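PDB 4GBJ: 6-phosphogluconate dehydrogenase NAD-binding from Dyadobacter fermentans, which probably works as an NAD- or NADP-dependent oxidoreductase of the 6-phosphogluconate and 3-hydroxyisobutyrate dehydrogenase type. Local coordinates for residues V32-T37 and E76-M81; F124-A129 and Q220-L225; A170-L175 and L249-D254. All coordinates share one frame; numbering follows the deposited sequence.

Contact 1. Residues V32-T37 and E76-M81; sequences VVWNRT and EELFSM
In what is probably the cofactor-binding, Rossmann-type domain, Trp34 and Arg36 at the end of strand 31-34 meet Leu78 and Glu77 in the last turn of helix 72-78. The contact has two layers, one apolar and one charged. In the first, the six-membered part of the indole lies against the leucine branches: Trp34 CZ3 is 4.0 Å from Leu78 CD2, and Trp34 CH2 is 4.0 Å from Leu78 CD1. The two side chains run past each other in opposite senses. With CG anti to the backbone N (chi1 176°), Trp34 is swung off its strand toward the helix, and its NE1 is held by the carbonyl of Glu53, which fixes the rotation of the ring. The charged layer is a salt bridge, with Arg36 NH1 3.2 Å from Glu77 OE2. OE2 makes the contact, at the guanidinium edge and in its plane; the carboxylate as a whole is turned 54° against the guanidinium. Both residues are exposed, and solvent probably weakens the bridge. Beside them Asn35 ND2 donates to Thr37 O at 2.9 Å, while Asn35 OD1 takes the N-H of Leu13, tying this turn to the loop after strand 8-11, whose glycines fit a Rossmann-type pattern. Leu78 also rests on Leu69 and Ala55, and strand 8-11 lies alongside, Leu11 touching both Trp34 and Leu78.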
loop_
_atom_site.group_PDB
_atom_site.type_symbol
_atom_site.label_atom_id
_atom_site.label_comp_id
_atom_site.label_asym_id
_atom_site.label_seq_id
_atom_site.Cartn_x
_atom_site.Cartn_y
_atom_site.Cartn_z
ATOM N N VAL B 32 35.208 13.071 11.952
ATOM C CA VAL B 32 35.943 13.943 11.039
ATOM C C VAL B 32 35.055 13.962 9.794
ATOM O O VAL B 32 34.808 12.922 9.160
ATOM C CB VAL B 32 37.431 13.596 10.804
ATOM C CG1 VAL B 32 37.641 12.159 10.342
ATOM C CG2 VAL B 32 38.084 14.602 9.859
ATOM N N VAL B 33 34.459 15.131 9.541
ATOM C CA VAL B 33 33.419 15.288 8.541
ATOM C C VAL B 33 33.882 16.063 7.335
ATOM O O VAL B 33 34.900 16.749 7.351
ATOM C CB VAL B 33 32.141 15.895 9.136
ATOM C CG1 VAL B 33 31.690 15.115 10.370
ATOM C CG2 VAL B 33 32.291 17.391 9.455
ATOM N N TRP B 34 33.134 15.888 6.263
ATOM C CA TRP B 34 33.394 16.513 4.971
ATOM C C TRP B 34 32.114 16.616 4.189
ATOM O O TRP B 34 31.224 15.762 4.290
ATOM C CB TRP B 34 34.425 15.716 4.174
ATOM C CG TRP B 34 34.696 16.230 2.788
ATOM C CD1 TRP B 34 35.699 17.072 2.407
ATOM C CD2 TRP B 34 34.001 15.864 1.583
ATOM N NE1 TRP B 34 35.661 17.277 1.046
ATOM C CE2 TRP B 34 34.639 16.533 0.512
ATOM C CE3 TRP B 34 32.898 15.042 1.306
ATOM C CZ2 TRP B 34 34.189 16.435 -0.802
ATOM C CZ3 TRP B 34 32.472 14.918 -0.005
ATOM C CH2 TRP B 34 33.099 15.629 -1.039
ATOM N N ASN B 35 32.040 17.645 3.376
ATOM C CA ASN B 35 30.895 17.847 2.507
ATOM C C ASN B 35 31.323 18.674 1.319
ATOM O O ASN B 35 32.138 19.583 1.497
ATOM C CB ASN B 35 29.788 18.540 3.306
ATOM C CG ASN B 35 28.444 18.464 2.643
ATOM O OD1 ASN B 35 27.933 17.378 2.365
ATOM N ND2 ASN B 35 27.799 19.596 2.434
ATOM N N ARG B 36 30.765 18.396 0.114
ATOM C CA ARG B 36 31.071 19.171 -1.101
ATOM C C ARG B 36 30.815 20.688 -0.850
ATOM O O ARG B 36 31.533 21.522 -1.392
ATOM C CB ARG B 36 30.240 18.660 -2.290
ATOM C CG ARG B 36 30.777 19.062 -3.666
ATOM C CD ARG B 36 31.789 18.088 -4.272
ATOM N NE ARG B 36 33.104 18.711 -4.478
ATOM C CZ ARG B 36 34.034 18.303 -5.345
ATOM N NH1 ARG B 36 33.809 17.253 -6.138
ATOM N NH2 ARG B 36 35.192 18.950 -5.438
ATOM N N THR B 37 29.816 21.025 -0.004
ATOM C CA THR B 37 29.489 22.394 0.433
ATOM C C THR B 37 30.018 22.506 1.851
ATOM O O THR B 37 29.415 21.953 2.772
ATOM C CB THR B 37 27.971 22.646 0.325
ATOM O OG1 THR B 37 27.533 22.237 -0.971
ATOM C CG2 THR B 37 27.594 24.106 0.595
ATOM N N GLU B 76 30.676 7.101 -6.731
ATOM C CA GLU B 76 31.802 6.656 -7.564
ATOM C C GLU B 76 32.885 7.727 -7.695
ATOM O O GLU B 76 34.059 7.386 -7.716
ATOM C CB GLU B 76 31.324 6.267 -8.951
ATOM C CG GLU B 76 30.497 4.997 -8.959
ATOM C CD GLU B 76 29.840 4.733 -10.308
ATOM O OE1 GLU B 76 30.320 5.288 -11.323
ATOM O OE2 GLU B 76 28.832 3.995 -10.350
ATOM N N GLU B 77 32.485 9.015 -7.793
ATOM C CA GLU B 77 33.435 10.146 -7.926
ATOM C C GLU B 77 34.269 10.274 -6.660
ATOM O O GLU B 77 35.445 10.610 -6.706
ATOM C CB GLU B 77 32.663 11.461 -8.195
ATOM C CG GLU B 77 33.393 12.779 -7.912
ATOM C CD GLU B 77 32.541 14.019 -8.132
ATOM O OE1 GLU B 77 31.296 13.918 -8.033
ATOM O OE2 GLU B 77 33.125 15.104 -8.354
ATOM N N LEU B 78 33.639 10.069 -5.520
ATOM C CA LEU B 78 34.321 10.210 -4.258
ATOM C C LEU B 78 35.152 8.983 -3.921
ATOM O O LEU B 78 36.282 9.122 -3.486
ATOM C CB LEU B 78 33.283 10.446 -3.169
ATOM C CG LEU B 78 33.841 10.841 -1.826
ATOM C CD1 LEU B 78 34.704 12.091 -1.957
ATOM C CD2 LEU B 78 32.728 11.047 -0.833
ATOM N N PHE B 79 34.602 7.790 -4.099
ATOM C CA PHE B 79 35.298 6.572 -3.754
ATOM C C PHE B 79 36.219 6.075 -4.892
ATOM O O PHE B 79 36.082 4.962 -5.428
ATOM C CB PHE B 79 34.299 5.503 -3.279
ATOM C CG PHE B 79 33.899 5.848 -1.864
ATOM C CD1 PHE B 79 34.639 5.388 -0.793
ATOM C CD2 PHE B 79 32.927 6.807 -1.612
ATOM C CE1 PHE B 79 34.351 5.806 0.507
ATOM C CE2 PHE B 79 32.659 7.242 -0.298
ATOM C CZ PHE B 79 33.401 6.762 0.738
ATOM N N SER B 80 37.218 6.900 -5.189
ATOM C CA SER B 80 38.232 6.603 -6.189
ATOM C C SER B 80 39.139 5.524 -5.647
ATOM O O SER B 80 39.155 5.300 -4.440
ATOM C CB SER B 80 39.042 7.861 -6.478
ATOM O OG SER B 80 39.719 8.263 -5.291
HETATM N N MSE B 81 39.948 4.906 -6.504
HETATM C CA MSE B 81 40.916 3.892 -6.066
HETATM C C MSE B 81 41.889 4.402 -4.981
HETATM O O MSE B 81 42.240 3.639 -4.087
HETATM C CB MSE B 81 41.752 3.408 -7.266
HETATM C CG MSE B 81 41.013 2.440 -8.172
HETATM SE SE MSE B 81 42.389 1.613 -9.388
HETATM C CE MSE B 81 43.215 3.091 -10.114
#

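Contact 2. Residues F124-A129 and Q220-L225; sequences FARPEA and QNYGKL
Arg126 stretches from one domain to the other, to Asn221 and Tyr222 on helix 217-228. Its CB already aims at that helix, and CG stands anti to the carbonyl carbon. CD continues nearly straight from there, and the chain then bends (chi3 -74°), which brings the guanidinium up to the side chains of the helix. At the bend, Arg126 NE has a long salt bridge, 4.0 Å, to Glu128 OE2, two residues on. NH1 comes to 3.9 Å from Tyr222 CE2 and 4.0 Å from Tyr222 OH, a loose approach in which the guanidinium and ring planes are steeply inclined. The tip proper is NH2, 2.7 Å from Asn221 OD1. The oxygen lies near the guanidinium plane, at its edge, but the hydrogen bond is weak because the N-H points well off the line (117°), and the amide plane stands at 90° to the guanidinium. Arg126 occupies the N-cap position of helix 127-131 in the Rossmann-type domain, whereas helix 217-228 belongs to the all-helical C-terminal part, so the contact bridges the two halves of the chain. At their nearest atoms the side chains of Arg126 and Lys174, the predicted active-site residue, are about 8 Å apart, consistent with a position at the interdomain rim. Tyr222 is backed by Ile181 and Leu185 of helix 169-197, and Phe124 packs on Met208 of the second subunit.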
loop_
_atom_site.group_PDB
_atom_site.type_symbol
_atom_site.label_atom_id
_atom_site.label_comp_id
_atom_site.label_asym_id
_atom_site.label_seq_id
_atom_site.Cartn_x
_atom_site.Cartn_y
_atom_site.Cartn_z
ATOM N N PHE B 124 15.987 3.815 5.614
ATOM C CA PHE B 124 14.558 3.948 5.416
ATOM C C PHE B 124 14.131 4.924 6.464
ATOM O O PHE B 124 13.771 4.534 7.576
ATOM C CB PHE B 124 13.848 2.586 5.562
ATOM C CG PHE B 124 14.322 1.524 4.587
ATOM C CD1 PHE B 124 13.479 1.047 3.597
ATOM C CD2 PHE B 124 15.637 1.060 4.617
ATOM C CE1 PHE B 124 13.893 0.039 2.737
ATOM C CE2 PHE B 124 16.088 0.126 3.694
ATOM C CZ PHE B 124 15.198 -0.432 2.804
ATOM N N ALA B 125 14.309 6.206 6.168
ATOM C CA ALA B 125 13.980 7.264 7.131
ATOM C C ALA B 125 13.990 8.620 6.493
ATOM O O ALA B 125 14.988 8.994 5.898
ATOM C CB ALA B 125 15.007 7.271 8.280
ATOM N N ARG B 126 12.945 9.390 6.689
ATOM C CA ARG B 126 12.941 10.798 6.315
ATOM C C ARG B 126 13.694 11.546 7.455
ATOM O O ARG B 126 13.765 11.018 8.570
ATOM C CB ARG B 126 11.506 11.305 6.125
ATOM C CG ARG B 126 10.783 10.581 4.987
ATOM C CD ARG B 126 9.513 11.292 4.530
ATOM N NE ARG B 126 8.413 11.141 5.489
ATOM C CZ ARG B 126 7.634 10.066 5.613
ATOM N NH1 ARG B 126 7.824 9.000 4.841
ATOM N NH2 ARG B 126 6.666 10.044 6.519
ATOM N N PRO B 127 14.259 12.749 7.222
ATOM C CA PRO B 127 15.020 13.449 8.292
ATOM C C PRO B 127 14.375 13.499 9.683
ATOM O O PRO B 127 15.086 13.374 10.685
ATOM C CB PRO B 127 15.165 14.859 7.738
ATOM C CG PRO B 127 15.253 14.644 6.266
ATOM C CD PRO B 127 14.320 13.495 5.951
ATOM N N GLU B 128 13.039 13.612 9.748
ATOM C CA GLU B 128 12.333 13.657 11.028
ATOM C C GLU B 128 12.444 12.306 11.742
ATOM O O GLU B 128 12.641 12.268 12.963
ATOM C CB GLU B 128 10.845 14.026 10.869
ATOM C CG GLU B 128 10.532 15.112 9.844
ATOM C CD GLU B 128 10.290 14.619 8.424
ATOM O OE1 GLU B 128 11.160 14.891 7.565
ATOM O OE2 GLU B 128 9.282 13.907 8.186
ATOM N N ALA B 129 12.318 11.202 10.975
ATOM C CA ALA B 129 12.387 9.842 11.515
ATOM C C ALA B 129 13.757 9.541 12.092
ATOM O O ALA B 129 13.842 8.693 12.983
ATOM C CB ALA B 129 12.030 8.805 10.440
ATOM N N GLN B 220 -0.996 7.053 5.197
ATOM C CA GLN B 220 -1.574 8.179 5.920
ATOM C C GLN B 220 -0.809 9.491 5.586
ATOM O O GLN B 220 -1.444 10.536 5.366
ATOM C CB GLN B 220 -1.582 7.878 7.433
ATOM C CG GLN B 220 -2.538 6.682 7.742
ATOM C CD GLN B 220 -2.851 6.425 9.219
ATOM O OE1 GLN B 220 -4.035 6.254 9.632
ATOM N NE2 GLN B 220 -1.806 6.250 10.016
ATOM N N ASN B 221 0.528 9.415 5.514
ATOM C CA ASN B 221 1.355 10.572 5.164
ATOM C C ASN B 221 1.259 10.898 3.682
ATOM O O ASN B 221 0.961 12.033 3.326
ATOM C CB ASN B 221 2.821 10.321 5.520
ATOM C CG ASN B 221 3.134 10.102 6.995
ATOM O OD1 ASN B 221 4.164 9.509 7.333
ATOM N ND2 ASN B 221 2.332 10.618 7.928
ATOM N N TYR B 222 1.441 9.901 2.823
ATOM C CA TYR B 222 1.368 10.160 1.396
ATOM C C TYR B 222 -0.095 10.332 0.935
ATOM O O TYR B 222 -0.322 11.113 0.034
ATOM C CB TYR B 222 2.116 9.100 0.583
ATOM C CG TYR B 222 3.627 9.232 0.677
ATOM C CD1 TYR B 222 4.302 10.231 -0.010
ATOM C CD2 TYR B 222 4.368 8.406 1.514
ATOM C CE1 TYR B 222 5.684 10.361 0.075
ATOM C CE2 TYR B 222 5.756 8.506 1.585
ATOM C CZ TYR B 222 6.416 9.464 0.836
ATOM O OH TYR B 222 7.786 9.594 0.927
ATOM N N GLY B 223 -1.065 9.717 1.614
ATOM C CA GLY B 223 -2.461 9.828 1.222
ATOM C C GLY B 223 -3.038 11.213 1.351
ATOM O O GLY B 223 -3.878 11.609 0.548
ATOM N N LYS B 224 -2.594 11.954 2.349
ATOM C CA LYS B 224 -3.043 13.322 2.573
ATOM C C LYS B 224 -2.574 14.195 1.399
ATOM O O LYS B 224 -3.346 15.004 0.899
ATOM C CB LYS B 224 -2.499 13.844 3.928
ATOM C CG LYS B 224 -3.138 15.123 4.453
ATOM C CD LYS B 224 -4.248 14.859 5.484
ATOM C CE LYS B 224 -3.678 14.639 6.881
ATOM N NZ LYS B 224 -4.716 14.301 7.892
ATOM N N LEU B 225 -1.344 13.981 0.914
ATOM C CA LEU B 225 -0.828 14.717 -0.249
ATOM C C LEU B 225 -1.696 14.438 -1.479
ATOM O O LEU B 225 -2.109 15.346 -2.176
ATOM C CB LEU B 225 0.632 14.316 -0.620
ATOM C CG LEU B 225 1.719 14.288 0.424
ATOM C CD1 LEU B 225 3.088 14.206 -0.252
ATOM C CD2 LEU B 225 1.664 15.467 1.324
#

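Contact 3. Residues A170-L175 and L249-D254; sequences ANVIKL and LQTASD
Thr251 OG1 donates to the backbone O of Leu247, one turn back in its own helix, and across the contact it meets carbon, with Leu175 CD1 3.5 Å away. Standing beside the backbone N (chi1 -65°), OG1 is turned back toward Leu247 O, which satisfies this buried hydroxyl. Thr251 CB is 4.2 Å from the same Leu175 CD1, so that single methyl carries the closest packing. The leucine brings it there with CD1 anti to CA (chi2 179°), and the two groups pass each other at a slant. Thr251's other branch, CG2, meets Val172 CG2 more loosely at 4.4 Å. The backbones come nearest at this pair, with 7.7 Å between Val172 CA and Thr251 CA. Here the long helix 169-197, which leads out of the Rossmann-type domain into the helical C-terminal part, packs against helix 238-254, as is consistent with the fold of the 3-hydroxyisobutyrate dehydrogenase family. Lys174, the predicted active-site residue, rides on the same helix but points to strand 117-124, its NZ hydrogen-bonded to the O of Ile123 and its amino end paired with the Phe124 ring in a cation-pi contact. Pro101 of helix 101-113 touches Val172, Leu175 and Thr251 alike. From the second subunit, Ile200 packs on Val172 and Asn198 on Thr251. Along the exposed flank of helix 238-254, Gln250 NE2 donates to Asp254 OD1 at 3.0 Å, on the syn side but 30° out of the carboxylate plane.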
loop_
_atom_site.group_PDB
_atom_site.type_symbol
_atom_site.label_atom_id
_atom_site.label_comp_id
_atom_site.label_asym_id
_atom_site.label_seq_id
_atom_site.Cartn_x
_atom_site.Cartn_y
_atom_site.Cartn_z
ATOM N N ALA B 170 21.136 -5.195 0.233
ATOM C CA ALA B 170 20.331 -4.227 0.975
ATOM C C ALA B 170 19.787 -3.160 0.023
ATOM O O ALA B 170 18.650 -2.688 0.183
ATOM C CB ALA B 170 21.146 -3.600 2.083
ATOM N N ASN B 171 20.606 -2.794 -0.984
ATOM C CA ASN B 171 20.216 -1.820 -2.028
ATOM C C ASN B 171 19.002 -2.289 -2.788
ATOM O O ASN B 171 18.165 -1.471 -3.141
ATOM C CB ASN B 171 21.348 -1.578 -2.981
ATOM C CG ASN B 171 22.504 -0.876 -2.354
ATOM O OD1 ASN B 171 23.615 -1.384 -2.340
ATOM N ND2 ASN B 171 22.277 0.308 -1.809
ATOM N N VAL B 172 18.865 -3.607 -2.995
ATOM C CA VAL B 172 17.680 -4.168 -3.672
ATOM C C VAL B 172 16.461 -3.917 -2.794
ATOM O O VAL B 172 15.398 -3.530 -3.300
ATOM C CB VAL B 172 17.807 -5.689 -4.003
ATOM C CG1 VAL B 172 16.520 -6.244 -4.550
ATOM C CG2 VAL B 172 18.947 -5.967 -4.949
ATOM N N ILE B 173 16.619 -4.079 -1.471
ATOM C CA ILE B 173 15.478 -3.911 -0.555
ATOM C C ILE B 173 15.026 -2.447 -0.582
ATOM O O ILE B 173 13.851 -2.189 -0.570
ATOM C CB ILE B 173 15.759 -4.392 0.900
ATOM C CG1 ILE B 173 16.299 -5.829 0.962
ATOM C CG2 ILE B 173 14.512 -4.256 1.811
ATOM C CD1 ILE B 173 15.390 -6.864 0.295
ATOM N N LYS B 174 15.969 -1.505 -0.587
ATOM C CA LYS B 174 15.678 -0.073 -0.586
ATOM C C LYS B 174 14.892 0.325 -1.849
ATOM O O LYS B 174 13.870 1.003 -1.735
ATOM C CB LYS B 174 16.975 0.711 -0.485
ATOM C CG LYS B 174 16.818 2.220 -0.561
ATOM C CD LYS B 174 15.858 2.799 0.463
ATOM C CE LYS B 174 15.921 4.303 0.425
ATOM N NZ LYS B 174 14.945 4.933 1.312
ATOM N N LEU B 175 15.355 -0.126 -3.019
ATOM C CA LEU B 175 14.675 0.119 -4.292
ATOM C C LEU B 175 13.280 -0.471 -4.263
ATOM O O LEU B 175 12.346 0.205 -4.667
ATOM C CB LEU B 175 15.473 -0.465 -5.481
ATOM C CG LEU B 175 16.840 0.204 -5.772
ATOM C CD1 LEU B 175 17.527 -0.462 -6.929
ATOM C CD2 LEU B 175 16.700 1.692 -5.925
ATOM N N LEU B 249 14.011 -0.415 -12.358
ATOM C CA LEU B 249 13.806 -1.064 -13.648
ATOM C C LEU B 249 15.093 -1.683 -14.174
ATOM O O LEU B 249 15.048 -2.795 -14.696
ATOM C CB LEU B 249 13.228 -0.100 -14.662
ATOM C CG LEU B 249 11.774 0.285 -14.399
ATOM C CD1 LEU B 249 11.407 1.609 -15.122
ATOM C CD2 LEU B 249 10.832 -0.857 -14.839
ATOM N N GLN B 250 16.237 -0.996 -14.005
ATOM C CA GLN B 250 17.517 -1.577 -14.439
ATOM C C GLN B 250 17.841 -2.806 -13.637
ATOM O O GLN B 250 18.331 -3.791 -14.184
ATOM C CB GLN B 250 18.660 -0.567 -14.305
ATOM C CG GLN B 250 19.990 -1.036 -14.925
ATOM C CD GLN B 250 19.856 -1.244 -16.440
ATOM O OE1 GLN B 250 19.439 -0.319 -17.151
ATOM N NE2 GLN B 250 20.182 -2.455 -16.995
ATOM N N THR B 251 17.680 -2.706 -12.309
ATOM C CA THR B 251 17.973 -3.798 -11.392
ATOM C C THR B 251 17.108 -5.021 -11.741
ATOM O O THR B 251 17.619 -6.141 -11.802
ATOM C CB THR B 251 17.757 -3.317 -9.944
ATOM O OG1 THR B 251 18.718 -2.306 -9.696
ATOM C CG2 THR B 251 17.896 -4.418 -8.926
ATOM N N ALA B 252 15.813 -4.811 -11.966
ATOM C CA ALA B 252 14.915 -5.924 -12.269
ATOM C C ALA B 252 15.265 -6.522 -13.652
ATOM O O ALA B 252 15.362 -7.738 -13.795
ATOM C CB ALA B 252 13.447 -5.465 -12.188
ATOM N N SER B 253 15.496 -5.671 -14.654
ATOM C CA SER B 253 15.857 -6.144 -15.998
ATOM C C SER B 253 17.103 -7.051 -15.990
ATOM O O SER B 253 17.117 -8.101 -16.630
ATOM C CB SER B 253 16.138 -4.962 -16.904
ATOM O OG SER B 253 16.352 -5.453 -18.207
ATOM N N ASP B 254 18.112 -6.679 -15.199
ATOM C CA ASP B 254 19.367 -7.411 -15.087
ATOM C C ASP B 254 19.193 -8.811 -14.523
ATOM O O ASP B 254 20.036 -9.648 -14.775
ATOM C CB ASP B 254 20.355 -6.620 -14.253
ATOM C CG ASP B 254 20.933 -5.415 -15.002
ATOM O OD1 ASP B 254 20.666 -5.282 -16.237
ATOM O OD2 ASP B 254 21.542 -4.549 -14.351
#

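Contact 3 is the buried one, a small, largely apolar helix-helix packing with help from the second subunit, while contacts 1 and 2 are partly buried and each uses an arginine, exposed in contact 1, partly exposed in contact 2. Contact 1 stays within the Rossmann-type domain and pairs charge with charge above an aromatic-aliphatic layer; contact 2 spans the two halves of the chain and pairs its arginine with an amide through a weak bond. Contacts 2 and 3 touch, Phe124 CZ lying 3.4 Å from Lys174 CA, and helices 217-228 and 238-254 follow each other in the chain. Contact 1 touches neither of the others, its centre about 28 Å from that of contact 2, across the chain's middle.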